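Local coordinates for hypothetical protein aq_1665 (Aquifex aeolicus, PDB 1XM7) that probably hydrolyses phosphate esters as a member of the calcineurin-like phosphoesterases, its substrate and biological role being unknown, at residues A[8-13]-A[169-174]; A[102-107]-A[182-187]; A[112-117]-A[145-150]; A[140-145]-A[165-170]. One frame throughout, in Å; residues are numbered along the deposited sequence.

Contact 1 of 4, residues A[8-13]-A[169-174]; sequences SDTHFY and ANVEWN
Flat against flat, the carboxylate of Asp9 lies over the side-chain amide of Asn170, their planes only 7° apart. Asp9 opens the DxH signature of the calcineurin-like phosphoesterases, in the loop that leaves strand 4-7, and Asn170 begins the loop after strand 166-168, so the two sheets of the fold meet here at their loop ends. CB of Asp9 stands 3.6 Å from CG of Asn170, and OD1 of Asp9 accepts a 2.8 Å hydrogen bond from OG of Ser8 on its anti side. The backbone N of His147 donates to the same Asp9 oxygen. Ser8 reaches back this way because OG sits between its own N and carbonyl carbon (chi1 67°). A leucine in place of Asp9 would probably leave Ser8 OG and His147 N without their shared acceptor and take the flat partner from the Asn170 amide.

Val171 can be followed outward. Its N donates to Ser8 O at 3.0 Å, which seats the residue at the start of a short 3-10 turn. CB then lies 4.1 Å from Ser8 O. One branch, CG1, leans toward Thr10 and meets its CG2 across about a right angle at 4.1 Å, while Thr10 OG1 bonds with Phe53 O and His49. The other branch, CG2, presses on Asp9 O at 3.3 Å.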
loop_
_atom_site.group_PDB
_atom_site.type_symbol
_atom_site.label_atom_id
_atom_site.label_comp_id
_atom_site.label_asym_id
_atom_site.label_seq_id
_atom_site.Cartn_x
_atom_site.Cartn_y
_atom_site.Cartn_z
ATOM N N SER A 8 -1.879 -1.851 -0.338
ATOM C CA SER A 8 -1.618 -1.375 1.008
ATOM C C SER A 8 -2.840 -1.462 1.900
ATOM O O SER A 8 -3.956 -1.651 1.424
ATOM C CB SER A 8 -1.116 0.065 0.979
ATOM O OG SER A 8 -2.142 0.919 0.534
ATOM N N ASP A 9 -2.612 -1.321 3.200
ATOM C CA ASP A 9 -3.678 -1.369 4.189
ATOM C C ASP A 9 -4.431 -2.683 4.142
ATOM O O ASP A 9 -5.663 -2.702 4.169
ATOM C CB ASP A 9 -4.649 -0.214 3.976
ATOM C CG ASP A 9 -3.947 1.111 3.931
ATOM O OD1 ASP A 9 -3.521 1.526 2.837
ATOM O OD2 ASP A 9 -3.792 1.733 4.993
ATOM N N THR A 10 -3.681 -3.780 4.086
ATOM C CA THR A 10 -4.275 -5.103 4.035
ATOM C C THR A 10 -4.920 -5.488 5.368
ATOM O O THR A 10 -5.913 -6.227 5.399
ATOM C CB THR A 10 -3.224 -6.133 3.631
ATOM O OG1 THR A 10 -2.019 -5.892 4.359
ATOM C CG2 THR A 10 -2.928 -6.016 2.151
ATOM N N HIS A 11 -4.364 -4.967 6.461
ATOM C CA HIS A 11 -4.887 -5.234 7.793
ATOM C C HIS A 11 -5.165 -6.713 8.042
ATOM O O HIS A 11 -6.211 -7.072 8.596
ATOM C CB HIS A 11 -6.180 -4.443 8.030
ATOM C CG HIS A 11 -5.962 -3.007 8.411
ATOM N ND1 HIS A 11 -5.672 -2.023 7.489
ATOM C CD2 HIS A 11 -5.992 -2.392 9.618
ATOM C CE1 HIS A 11 -5.534 -0.866 8.112
ATOM N NE2 HIS A 11 -5.723 -1.063 9.403
ATOM N N PHE A 12 -4.242 -7.574 7.629
ATOM C CA PHE A 12 -4.422 -9.000 7.843
ATOM C C PHE A 12 -4.675 -9.241 9.318
ATOM O O PHE A 12 -3.967 -8.715 10.166
ATOM C CB PHE A 12 -3.180 -9.782 7.415
ATOM C CG PHE A 12 -2.978 -9.845 5.932
ATOM C CD1 PHE A 12 -3.957 -10.387 5.105
ATOM C CD2 PHE A 12 -1.787 -9.410 5.362
ATOM C CE1 PHE A 12 -3.751 -10.502 3.732
ATOM C CE2 PHE A 12 -1.569 -9.520 3.990
ATOM C CZ PHE A 12 -2.551 -10.068 3.173
ATOM N N TYR A 13 -5.702 -10.029 9.611
ATOM C CA TYR A 13 -6.058 -10.372 10.979
ATOM C C TYR A 13 -6.719 -9.266 11.775
ATOM O O TYR A 13 -6.981 -9.437 12.965
ATOM C CB TYR A 13 -4.833 -10.888 11.735
ATOM C CG TYR A 13 -4.399 -12.272 11.302
ATOM C CD1 TYR A 13 -3.184 -12.476 10.648
ATOM C CD2 TYR A 13 -5.202 -13.380 11.553
ATOM C CE1 TYR A 13 -2.784 -13.751 10.261
ATOM C CE2 TYR A 13 -4.813 -14.656 11.168
ATOM C CZ TYR A 13 -3.609 -14.832 10.526
ATOM O OH TYR A 13 -3.249 -16.092 10.132
ATOM N N ALA A 169 -3.337 3.123 -3.212
ATOM C CA ALA A 169 -3.151 1.676 -3.320
ATOM C C ALA A 169 -3.887 0.844 -2.258
ATOM O O ALA A 169 -3.758 -0.381 -2.226
ATOM C CB ALA A 169 -1.684 1.356 -3.278
ATOM N N ASN A 170 -4.653 1.510 -1.395
ATOM C CA ASN A 170 -5.407 0.843 -0.332
ATOM C C ASN A 170 -6.386 -0.162 -0.923
ATOM O O ASN A 170 -7.138 0.164 -1.833
ATOM C CB ASN A 170 -6.170 1.883 0.497
ATOM C CG ASN A 170 -6.919 1.274 1.675
ATOM O OD1 ASN A 170 -6.927 1.836 2.770
ATOM N ND2 ASN A 170 -7.558 0.133 1.454
ATOM N N VAL A 171 -6.380 -1.379 -0.393
ATOM C CA VAL A 171 -7.262 -2.437 -0.883
ATOM C C VAL A 171 -8.723 -2.023 -0.967
ATOM O O VAL A 171 -9.400 -2.333 -1.939
ATOM C CB VAL A 171 -7.168 -3.702 -0.003
ATOM C CG1 VAL A 171 -5.810 -4.348 -0.170
ATOM C CG2 VAL A 171 -7.411 -3.347 1.457
ATOM N N GLU A 172 -9.202 -1.313 0.049
ATOM C CA GLU A 172 -10.594 -0.875 0.093
ATOM C C GLU A 172 -11.047 -0.035 -1.106
ATOM O O GLU A 172 -12.243 0.069 -1.380
ATOM C CB GLU A 172 -10.864 -0.094 1.382
ATOM C CG GLU A 172 -10.714 -0.908 2.649
ATOM C CD GLU A 172 -11.267 -0.189 3.861
ATOM O OE1 GLU A 172 -11.147 -0.719 4.976
ATOM O OE2 GLU A 172 -11.829 0.910 3.703
ATOM N N TRP A 173 -10.102 0.565 -1.818
ATOM C CA TRP A 173 -10.454 1.385 -2.970
ATOM C C TRP A 173 -10.306 0.652 -4.282
ATOM O O TRP A 173 -10.856 1.081 -5.296
ATOM C CB TRP A 173 -9.585 2.637 -3.037
ATOM C CG TRP A 173 -9.932 3.673 -2.030
ATOM C CD1 TRP A 173 -9.190 4.048 -0.950
ATOM C CD2 TRP A 173 -11.111 4.493 -2.016
ATOM N NE1 TRP A 173 -9.829 5.051 -0.264
ATOM C CE2 TRP A 173 -11.010 5.346 -0.895
ATOM C CE3 TRP A 173 -12.240 4.589 -2.840
ATOM C CZ2 TRP A 173 -11.999 6.288 -0.576
ATOM C CZ3 TRP A 173 -13.222 5.523 -2.523
ATOM C CH2 TRP A 173 -13.093 6.360 -1.399
ATOM N N ASN A 174 -9.563 -0.449 -4.275
ATOM C CA ASN A 174 -9.342 -1.184 -5.510
ATOM C C ASN A 174 -9.891 -2.598 -5.507
ATOM O O ASN A 174 -9.370 -3.472 -6.189
ATOM C CB ASN A 174 -7.849 -1.193 -5.844
ATOM C CG ASN A 174 -7.191 0.146 -5.565
ATOM O OD1 ASN A 174 -6.582 0.342 -4.517
ATOM N ND2 ASN A 174 -7.337 1.082 -6.490
#

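Contact 2 of 4, residues A[102-107]-A[182-187]; sequences IEHKGK and REIDKL
Lys105 and Asp185 come together across about a right angle, the extended lysine chain bringing NZ to 3.4 Å from OD1 of Asp185 in a salt bridge whose hydrogen bond is weak. CG of the lysine stands anti to its carbonyl carbon (chi1 -75°), and from there the chain runs straight toward the helix. The same OD1 is met from within the helix by Arg182, whose NH2 is also 3.4 Å away, so one carboxylate oxygen gathers two positive groups in a small surface network. Beside it, the His104 ring lies almost coplanar with the Asp185 carboxylate, the planes 3° apart, although the close approach of the two groups is doubtful in detail. CG of Lys105 lies above one face of that ring, near its rim. Ile184 approaches the ring obliquely through CG2, and continues inward to Ile109, Leu142 and Ile144. Lys107, also extended, ends at the last modelled residue, where NZ hydrogen-bonds to Ile188 O.

His104 N bonds to Lys107 O at 2.8 Å, closing the tight turn at Lys105 and Gly106. The arrangement is that of a beta hairpin, strands 99-104 and 107-112, met by the C-terminal helix, whose Ile184 also touches Phe6 of the second sheet in this two-sheet phosphoesterase sandwich.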
loop_
_atom_site.group_PDB
_atom_site.type_symbol
_atom_site.label_atom_id
_atom_site.label_comp_id
_atom_site.label_asym_id
_atom_site.label_seq_id
_atom_site.Cartn_x
_atom_site.Cartn_y
_atom_site.Cartn_z
ATOM N N ILE A 102 11.206 5.508 -6.737
ATOM C CA ILE A 102 11.522 4.650 -7.865
ATOM C C ILE A 102 11.240 5.425 -9.146
ATOM O O ILE A 102 10.486 6.400 -9.131
ATOM C CB ILE A 102 10.693 3.324 -7.841
ATOM C CG1 ILE A 102 9.204 3.605 -8.016
ATOM C CG2 ILE A 102 10.903 2.604 -6.520
ATOM C CD1 ILE A 102 8.373 2.346 -8.088
ATOM N N GLU A 103 11.869 4.999 -10.239
ATOM C CA GLU A 103 11.703 5.641 -11.540
ATOM C C GLU A 103 11.121 4.617 -12.492
ATOM O O GLU A 103 11.629 3.507 -12.600
ATOM C CB GLU A 103 13.053 6.117 -12.077
ATOM C CG GLU A 103 13.835 7.003 -11.115
ATOM C CD GLU A 103 15.228 7.345 -11.627
ATOM O OE1 GLU A 103 16.025 7.929 -10.852
ATOM O OE2 GLU A 103 15.525 7.031 -12.805
ATOM N N HIS A 104 10.056 4.981 -13.185
ATOM C CA HIS A 104 9.441 4.053 -14.113
ATOM C C HIS A 104 9.266 4.701 -15.480
ATOM O O HIS A 104 8.629 5.749 -15.590
ATOM C CB HIS A 104 8.085 3.608 -13.569
ATOM C CG HIS A 104 7.365 2.633 -14.450
ATOM N ND1 HIS A 104 6.115 2.889 -14.977
ATOM C CD2 HIS A 104 7.709 1.398 -14.882
ATOM C CE1 HIS A 104 5.723 1.853 -15.695
ATOM N NE2 HIS A 104 6.671 0.934 -15.654
ATOM N N LYS A 105 9.822 4.080 -16.518
ATOM C CA LYS A 105 9.705 4.612 -17.874
ATOM C C LYS A 105 9.785 6.135 -17.860
ATOM O O LYS A 105 8.857 6.835 -18.284
ATOM C CB LYS A 105 8.388 4.152 -18.524
ATOM C CG LYS A 105 8.409 2.695 -18.962
ATOM C CD LYS A 105 7.052 2.212 -19.445
ATOM C CE LYS A 105 7.103 0.722 -19.809
ATOM N NZ LYS A 105 5.759 0.119 -20.096
ATOM N N GLY A 106 10.902 6.635 -17.340
ATOM C CA GLY A 106 11.115 8.066 -17.282
ATOM C C GLY A 106 10.654 8.748 -16.007
ATOM O O GLY A 106 11.482 9.246 -15.231
ATOM N N LYS A 107 9.341 8.774 -15.786
ATOM C CA LYS A 107 8.774 9.428 -14.613
ATOM C C LYS A 107 9.276 8.909 -13.265
ATOM O O LYS A 107 9.655 7.743 -13.124
ATOM C CB LYS A 107 7.247 9.401 -14.705
ATOM C CG LYS A 107 6.768 10.213 -15.913
ATOM C CD LYS A 107 5.274 10.501 -15.913
ATOM C CE LYS A 107 4.922 11.460 -17.057
ATOM N NZ LYS A 107 3.463 11.783 -17.102
ATOM N N ARG A 182 0.600 -0.933 -14.932
ATOM C CA ARG A 182 -0.172 -0.545 -16.101
ATOM C C ARG A 182 -0.908 0.744 -15.811
ATOM O O ARG A 182 -0.805 1.710 -16.564
ATOM C CB ARG A 182 -1.181 -1.634 -16.458
ATOM C CG ARG A 182 -0.569 -2.877 -17.095
ATOM C CD ARG A 182 -0.699 -2.874 -18.624
ATOM N NE ARG A 182 0.094 -1.832 -19.288
ATOM C CZ ARG A 182 -0.397 -0.694 -19.784
ATOM N NH1 ARG A 182 -1.699 -0.424 -19.701
ATOM N NH2 ARG A 182 0.419 0.177 -20.372
ATOM N N GLU A 183 -1.651 0.750 -14.710
ATOM C CA GLU A 183 -2.417 1.919 -14.307
ATOM C C GLU A 183 -1.554 3.159 -14.100
ATOM O O GLU A 183 -2.064 4.283 -14.105
ATOM C CB GLU A 183 -3.207 1.596 -13.045
ATOM C CG GLU A 183 -4.355 0.649 -13.315
ATOM C CD GLU A 183 -4.682 -0.236 -12.128
ATOM O OE1 GLU A 183 -3.896 -1.166 -11.838
ATOM O OE2 GLU A 183 -5.726 0.005 -11.484
ATOM N N ILE A 184 -0.250 2.958 -13.916
ATOM C CA ILE A 184 0.676 4.076 -13.738
ATOM C C ILE A 184 0.873 4.697 -15.111
ATOM O O ILE A 184 0.891 5.917 -15.261
ATOM C CB ILE A 184 2.066 3.612 -13.223
ATOM C CG1 ILE A 184 1.929 2.935 -11.860
ATOM C CG2 ILE A 184 3.011 4.806 -13.120
ATOM C CD1 ILE A 184 3.248 2.505 -11.271
ATOM N N ASP A 185 1.020 3.826 -16.106
ATOM C CA ASP A 185 1.218 4.226 -17.494
ATOM C C ASP A 185 0.002 4.965 -18.026
ATOM O O ASP A 185 0.129 5.873 -18.847
ATOM C CB ASP A 185 1.488 2.992 -18.349
ATOM C CG ASP A 185 2.761 2.284 -17.947
ATOM O OD1 ASP A 185 2.984 1.138 -18.392
ATOM O OD2 ASP A 185 3.546 2.885 -17.183
ATOM N N LYS A 186 -1.176 4.574 -17.553
ATOM C CA LYS A 186 -2.406 5.215 -17.982
ATOM C C LYS A 186 -2.316 6.702 -17.665
ATOM O O LYS A 186 -3.110 7.495 -18.150
ATOM C CB LYS A 186 -3.612 4.597 -17.268
ATOM C CG LYS A 186 -3.621 3.061 -17.218
ATOM C CD LYS A 186 -3.377 2.415 -18.581
ATOM C CE LYS A 186 -4.451 2.788 -19.602
ATOM N NZ LYS A 186 -4.143 2.274 -20.977
ATOM N N LEU A 187 -1.339 7.074 -16.843
ATOM C CA LEU A 187 -1.132 8.471 -16.473
ATOM C C LEU A 187 -0.011 9.066 -17.327
ATOM O O LEU A 187 -0.218 10.051 -18.040
ATOM C CB LEU A 187 -0.766 8.576 -14.992
ATOM C CG LEU A 187 -1.782 7.965 -14.028
ATOM C CD1 LEU A 187 -1.241 8.023 -12.617
ATOM C CD2 LEU A 187 -3.098 8.711 -14.127
#

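Contact 3 of 4, residues A[112-117]-A[145-150]; sequences SHYPAK and HGHVHW
The rings of His113 and His147 meet almost perpendicular, their planes at 86° and their centroids 5.1 Å apart, in an oblique approach. CB of His147 sits over one face of the His113 ring, 3.7 Å from its centroid, while NE2 of His113 reaches the edge of the His147 ring, 3.2 Å from CD2. The Tyr114 ring completes the aromatic cluster. Pro115 makes a more regular contact: its CB stands above the centre of the His145 ring, 6° off the normal, in a CH-pi interaction, and its CG touches CG2 of Val148 at 3.9 Å.

His145 turns CG between its own N and carbonyl carbon (chi1 66°), which curls the ring back so that ND1 donates to Gly146 O at 2.9 Å. Val148 N shares that acceptor at 2.7 Å, and Gly146 N bonds to His113 O at 3.1 Å, knitting the GHxH loop to its neighbour. With an alanine in place of His145, Pro115 would probably lose the ring beneath it and Gly146 O one of its two donors.

Because ND1 of His113 is engaged by Leu50 O, NE2 is the nitrogen turned toward His147. This pairing of imidazoles is consistent with the metal pocket built by such motifs in related phosphoesterases.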
loop_
_atom_site.group_PDB
_atom_site.type_symbol
_atom_site.label_atom_id
_atom_site.label_comp_id
_atom_site.label_asym_id
_atom_site.label_seq_id
_atom_site.Cartn_x
_atom_site.Cartn_y
_atom_site.Cartn_z
ATOM N N SER A 112 4.913 6.089 -0.519
ATOM C CA SER A 112 4.791 6.371 0.895
ATOM C C SER A 112 3.453 5.820 1.375
ATOM O O SER A 112 2.568 5.543 0.567
ATOM C CB SER A 112 4.850 7.869 1.123
ATOM O OG SER A 112 4.914 8.149 2.504
ATOM N N HIS A 113 3.305 5.632 2.680
ATOM C CA HIS A 113 2.048 5.134 3.208
ATOM C C HIS A 113 1.076 6.292 3.344
ATOM O O HIS A 113 -0.119 6.143 3.133
ATOM C CB HIS A 113 2.254 4.510 4.583
ATOM C CG HIS A 113 0.976 4.201 5.298
ATOM N ND1 HIS A 113 0.153 3.155 4.936
ATOM C CD2 HIS A 113 0.362 4.823 6.331
ATOM C CE1 HIS A 113 -0.915 3.148 5.715
ATOM N NE2 HIS A 113 -0.813 4.149 6.570
ATOM N N TYR A 114 1.613 7.454 3.694
ATOM C CA TYR A 114 0.806 8.641 3.913
ATOM C C TYR A 114 0.561 9.426 2.655
ATOM O O TYR A 114 1.402 9.458 1.764
ATOM C CB TYR A 114 1.468 9.541 4.964
ATOM C CG TYR A 114 1.804 8.801 6.242
ATOM C CD1 TYR A 114 2.923 7.966 6.309
ATOM C CD2 TYR A 114 0.963 8.871 7.356
ATOM C CE1 TYR A 114 3.193 7.214 7.447
ATOM C CE2 TYR A 114 1.224 8.119 8.504
ATOM C CZ TYR A 114 2.342 7.293 8.540
ATOM O OH TYR A 114 2.614 6.542 9.665
ATOM N N PRO A 115 -0.612 10.069 2.561
ATOM C CA PRO A 115 -1.002 10.880 1.402
ATOM C C PRO A 115 -0.501 12.311 1.568
ATOM O O PRO A 115 0.034 12.672 2.621
ATOM C CB PRO A 115 -2.524 10.812 1.452
ATOM C CG PRO A 115 -2.780 10.898 2.934
ATOM C CD PRO A 115 -1.745 9.934 3.504
ATOM N N ALA A 116 -0.678 13.124 0.535
ATOM C CA ALA A 116 -0.265 14.514 0.615
ATOM C C ALA A 116 -1.239 15.202 1.569
ATOM O O ALA A 116 -0.855 16.079 2.350
ATOM C CB ALA A 116 -0.315 15.165 -0.768
ATOM N N LYS A 117 -2.500 14.783 1.511
ATOM C CA LYS A 117 -3.537 15.352 2.360
ATOM C C LYS A 117 -4.683 14.368 2.488
ATOM O O LYS A 117 -5.167 13.864 1.482
ATOM C CB LYS A 117 -4.054 16.644 1.746
ATOM C CG LYS A 117 -4.967 17.425 2.660
ATOM C CD LYS A 117 -5.452 18.708 1.990
ATOM C CE LYS A 117 -5.443 19.869 2.982
ATOM N NZ LYS A 117 -4.077 20.086 3.587
ATOM N N HIS A 145 0.288 5.952 -2.674
ATOM C CA HIS A 145 0.183 5.821 -1.224
ATOM C C HIS A 145 -0.997 4.954 -0.814
ATOM O O HIS A 145 -1.646 4.331 -1.644
ATOM C CB HIS A 145 0.015 7.203 -0.601
ATOM C CG HIS A 145 -1.275 7.858 -0.965
ATOM N ND1 HIS A 145 -2.491 7.401 -0.509
ATOM C CD2 HIS A 145 -1.550 8.883 -1.807
ATOM C CE1 HIS A 145 -3.461 8.112 -1.056
ATOM N NE2 HIS A 145 -2.917 9.017 -1.849
ATOM N N GLY A 146 -1.248 4.917 0.487
ATOM C CA GLY A 146 -2.368 4.167 1.021
ATOM C C GLY A 146 -2.993 5.000 2.130
ATOM O O GLY A 146 -3.353 6.164 1.928
ATOM N N HIS A 147 -3.141 4.397 3.301
ATOM C CA HIS A 147 -3.670 5.089 4.463
ATOM C C HIS A 147 -5.131 5.561 4.445
ATOM O O HIS A 147 -5.833 5.381 5.437
ATOM C CB HIS A 147 -2.750 6.267 4.790
ATOM C CG HIS A 147 -3.059 6.925 6.098
ATOM N ND1 HIS A 147 -3.909 8.004 6.206
ATOM C CD2 HIS A 147 -2.650 6.637 7.357
ATOM C CE1 HIS A 147 -4.010 8.355 7.475
ATOM N NE2 HIS A 147 -3.255 7.541 8.194
ATOM N N VAL A 148 -5.596 6.169 3.354
ATOM C CA VAL A 148 -6.987 6.649 3.308
ATOM C C VAL A 148 -7.988 5.565 2.909
ATOM O O VAL A 148 -7.991 5.093 1.772
ATOM C CB VAL A 148 -7.151 7.833 2.339
ATOM C CG1 VAL A 148 -8.551 8.419 2.488
ATOM C CG2 VAL A 148 -6.088 8.890 2.622
ATOM N N HIS A 149 -8.851 5.189 3.846
ATOM C CA HIS A 149 -9.835 4.143 3.601
ATOM C C HIS A 149 -11.023 4.568 2.770
ATOM O O HIS A 149 -11.248 5.746 2.509
ATOM C CB HIS A 149 -10.346 3.564 4.920
ATOM C CG HIS A 149 -9.261 3.036 5.806
ATOM N ND1 HIS A 149 -8.239 2.238 5.338
ATOM C CD2 HIS A 149 -9.033 3.196 7.132
ATOM C CE1 HIS A 149 -7.428 1.934 6.335
ATOM N NE2 HIS A 149 -7.888 2.503 7.434
ATOM N N TRP A 150 -11.788 3.568 2.364
ATOM C CA TRP A 150 -12.969 3.786 1.566
ATOM C C TRP A 150 -13.990 4.585 2.361
ATOM O O TRP A 150 -14.124 4.414 3.571
ATOM C CB TRP A 150 -13.576 2.437 1.168
ATOM C CG TRP A 150 -14.845 2.566 0.376
ATOM C CD1 TRP A 150 -14.965 2.624 -0.989
ATOM C CD2 TRP A 150 -16.166 2.763 0.904
ATOM N NE1 TRP A 150 -16.279 2.852 -1.339
ATOM C CE2 TRP A 150 -17.035 2.943 -0.197
ATOM C CE3 TRP A 150 -16.697 2.817 2.202
ATOM C CZ2 TRP A 150 -18.409 3.172 -0.038
ATOM C CZ3 TRP A 150 -18.062 3.047 2.358
ATOM C CH2 TRP A 150 -18.902 3.223 1.244
#

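Contact 4 of 4, residues A[140-145]-A[165-170]; sequences CDLLIH and ECINAN
Ala169 N donates to His145 O at 2.6 Å, the shortest bond between these strands and a straight one, 166° at the hydrogen. One step back, Ile167 O accepts a hydrogen bond from His145 N at 3.1 Å, with a weaker C-H contact from CA of Ile144, and the carbonyl also lies over the centre of one face of the His145 ring. Leu143 O accepts from Ile167 N at 3.1 Å. Leu143 N in turn donates to Glu165 O at 2.9 Å, so bonds alternate between strands that run parallel, 13° apart.

Side chains divide onto the two faces. On one, Ile144 and Ile167 lie side by side pointing the same way, CG1 of Ile144 being 4.0 Å from CG2 of Ile167, and Leu142 sets CD1 against that same CG2 at 3.8 Å. Helix 182-185 covers this face. On the other, Leu143, Cys166, His145 and Asn168 gather. SG of Cys166, in a disulfide with Cys159, comes to the edge of the His145 ring, 3.9 Å from NE2, a buried nitrogen with no polar partner in the model.

At the strand's end, OD1 of Asn168 accepts from Asn170 N at 2.9 Å, an Asx turn, with CG of Asn168 anti to its backbone N (chi1 -166°), while its ND2 bonds Val148 O. Strand 166-168 pairs in parallel with 142-145 and is an outermost strand, within this chain, of the four-stranded mixed sheet, one half of the calcineurin-like sandwich.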
loop_
_atom_site.group_PDB
_atom_site.type_symbol
_atom_site.label_atom_id
_atom_site.label_comp_id
_atom_site.label_asym_id
_atom_site.label_seq_id
_atom_site.Cartn_x
_atom_site.Cartn_y
_atom_site.Cartn_z
ATOM N N CYS A 140 9.240 14.859 -7.900
ATOM C CA CYS A 140 8.503 13.654 -8.253
ATOM C C CYS A 140 7.304 13.901 -9.159
ATOM O O CYS A 140 6.653 14.953 -9.102
ATOM C CB CYS A 140 8.057 12.927 -6.985
ATOM S SG CYS A 140 9.440 12.263 -6.031
ATOM N N ASP A 141 7.022 12.912 -9.998
ATOM C CA ASP A 141 5.917 12.999 -10.931
ATOM C C ASP A 141 4.634 12.389 -10.375
ATOM O O ASP A 141 3.528 12.845 -10.679
ATOM C CB ASP A 141 6.312 12.313 -12.240
ATOM C CG ASP A 141 7.440 13.037 -12.949
ATOM O OD1 ASP A 141 7.190 14.146 -13.477
ATOM O OD2 ASP A 141 8.578 12.513 -12.964
ATOM N N LEU A 142 4.779 11.364 -9.548
ATOM C CA LEU A 142 3.615 10.711 -8.977
ATOM C C LEU A 142 3.854 10.199 -7.563
ATOM O O LEU A 142 4.982 9.895 -7.174
ATOM C CB LEU A 142 3.196 9.550 -9.877
ATOM C CG LEU A 142 2.074 8.630 -9.398
ATOM C CD1 LEU A 142 0.747 9.394 -9.321
ATOM C CD2 LEU A 142 1.978 7.438 -10.353
ATOM N N LEU A 143 2.773 10.121 -6.797
ATOM C CA LEU A 143 2.828 9.611 -5.440
ATOM C C LEU A 143 1.843 8.472 -5.343
ATOM O O LEU A 143 0.668 8.642 -5.633
ATOM C CB LEU A 143 2.435 10.683 -4.423
ATOM C CG LEU A 143 2.210 10.181 -2.985
ATOM C CD1 LEU A 143 3.499 9.599 -2.429
ATOM C CD2 LEU A 143 1.720 11.318 -2.105
ATOM N N ILE A 144 2.332 7.300 -4.968
ATOM C CA ILE A 144 1.466 6.150 -4.785
ATOM C C ILE A 144 1.473 5.978 -3.273
ATOM O O ILE A 144 2.541 5.903 -2.656
ATOM C CB ILE A 144 2.038 4.900 -5.455
ATOM C CG1 ILE A 144 2.269 5.183 -6.935
ATOM C CG2 ILE A 144 1.077 3.722 -5.291
ATOM C CD1 ILE A 144 2.602 3.960 -7.735
ATOM N N HIS A 145 0.288 5.952 -2.674
ATOM C CA HIS A 145 0.183 5.821 -1.224
ATOM C C HIS A 145 -0.997 4.954 -0.814
ATOM O O HIS A 145 -1.646 4.331 -1.644
ATOM C CB HIS A 145 0.015 7.203 -0.601
ATOM C CG HIS A 145 -1.275 7.858 -0.965
ATOM N ND1 HIS A 145 -2.491 7.401 -0.509
ATOM C CD2 HIS A 145 -1.550 8.883 -1.807
ATOM C CE1 HIS A 145 -3.461 8.112 -1.056
ATOM N NE2 HIS A 145 -2.917 9.017 -1.849
ATOM N N GLU A 165 0.194 14.680 -8.031
ATOM C CA GLU A 165 -0.610 13.635 -8.646
ATOM C C GLU A 165 -0.442 12.380 -7.798
ATOM O O GLU A 165 0.652 12.102 -7.321
ATOM C CB GLU A 165 -0.143 13.384 -10.081
ATOM C CG GLU A 165 -0.498 14.515 -11.031
ATOM C CD GLU A 165 -1.998 14.798 -11.063
ATOM O OE1 GLU A 165 -2.404 15.848 -11.615
ATOM O OE2 GLU A 165 -2.773 13.967 -10.538
ATOM N N CYS A 166 -1.511 11.620 -7.605
ATOM C CA CYS A 166 -1.414 10.430 -6.770
ATOM C C CYS A 166 -2.448 9.352 -7.071
ATOM O O CYS A 166 -3.403 9.566 -7.813
ATOM C CB CYS A 166 -1.550 10.835 -5.297
ATOM S SG CYS A 166 -3.202 11.507 -4.900
ATOM N N ILE A 167 -2.238 8.184 -6.477
ATOM C CA ILE A 167 -3.149 7.061 -6.621
ATOM C C ILE A 167 -3.127 6.297 -5.304
ATOM O O ILE A 167 -2.061 6.026 -4.751
ATOM C CB ILE A 167 -2.737 6.122 -7.761
ATOM C CG1 ILE A 167 -2.988 4.682 -7.321
ATOM C CG2 ILE A 167 -1.306 6.389 -8.178
ATOM C CD1 ILE A 167 -2.222 3.657 -8.091
ATOM N N ASN A 168 -4.313 5.957 -4.814
ATOM C CA ASN A 168 -4.465 5.262 -3.547
ATOM C C ASN A 168 -4.399 3.749 -3.727
ATOM O O ASN A 168 -5.306 3.160 -4.311
ATOM C CB ASN A 168 -5.807 5.647 -2.932
ATOM C CG ASN A 168 -5.914 5.265 -1.479
ATOM O OD1 ASN A 168 -5.364 4.255 -1.054
ATOM N ND2 ASN A 168 -6.640 6.064 -0.706
ATOM N N ALA A 169 -3.337 3.123 -3.212
ATOM C CA ALA A 169 -3.151 1.676 -3.320
ATOM C C ALA A 169 -3.887 0.844 -2.258
ATOM O O ALA A 169 -3.758 -0.381 -2.226
ATOM C CB ALA A 169 -1.684 1.356 -3.278
ATOM N N ASN A 170 -4.653 1.510 -1.395
ATOM C CA ASN A 170 -5.407 0.843 -0.332
ATOM C C ASN A 170 -6.386 -0.162 -0.923
ATOM O O ASN A 170 -7.138 0.164 -1.833
ATOM C CB ASN A 170 -6.170 1.883 0.497
ATOM C CG ASN A 170 -6.919 1.274 1.675
ATOM O OD1 ASN A 170 -6.927 1.836 2.770
ATOM N ND2 ASN A 170 -7.558 0.133 1.454
#

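Three of the contacts follow one sheet toward the motif loops. Contact 2 sits at the hairpin end of strands 99-104 and 107-112; contact 4, about 11 Å away between centres, pairs strands 142-145 and 166-168, and contact 2 touches it through Ile184, which packs on Leu142 and Ile144. Contact 3, its centre about 8 Å from that of contact 4, lies where the loops leave 107-112 and 142-145, and shares His145 with it. Contact 1, centred about 11 Å from contact 3, joins that end to the loop after strand 4-7 of the other sheet. Along the chain contact 3 nests inside the loops closed by contacts 1 and 2, and contacts 1 and 4 share Ala169 and Asn170. Distant motifs are thereby brought together at the loop ends of the two sheets, the design expected of this family.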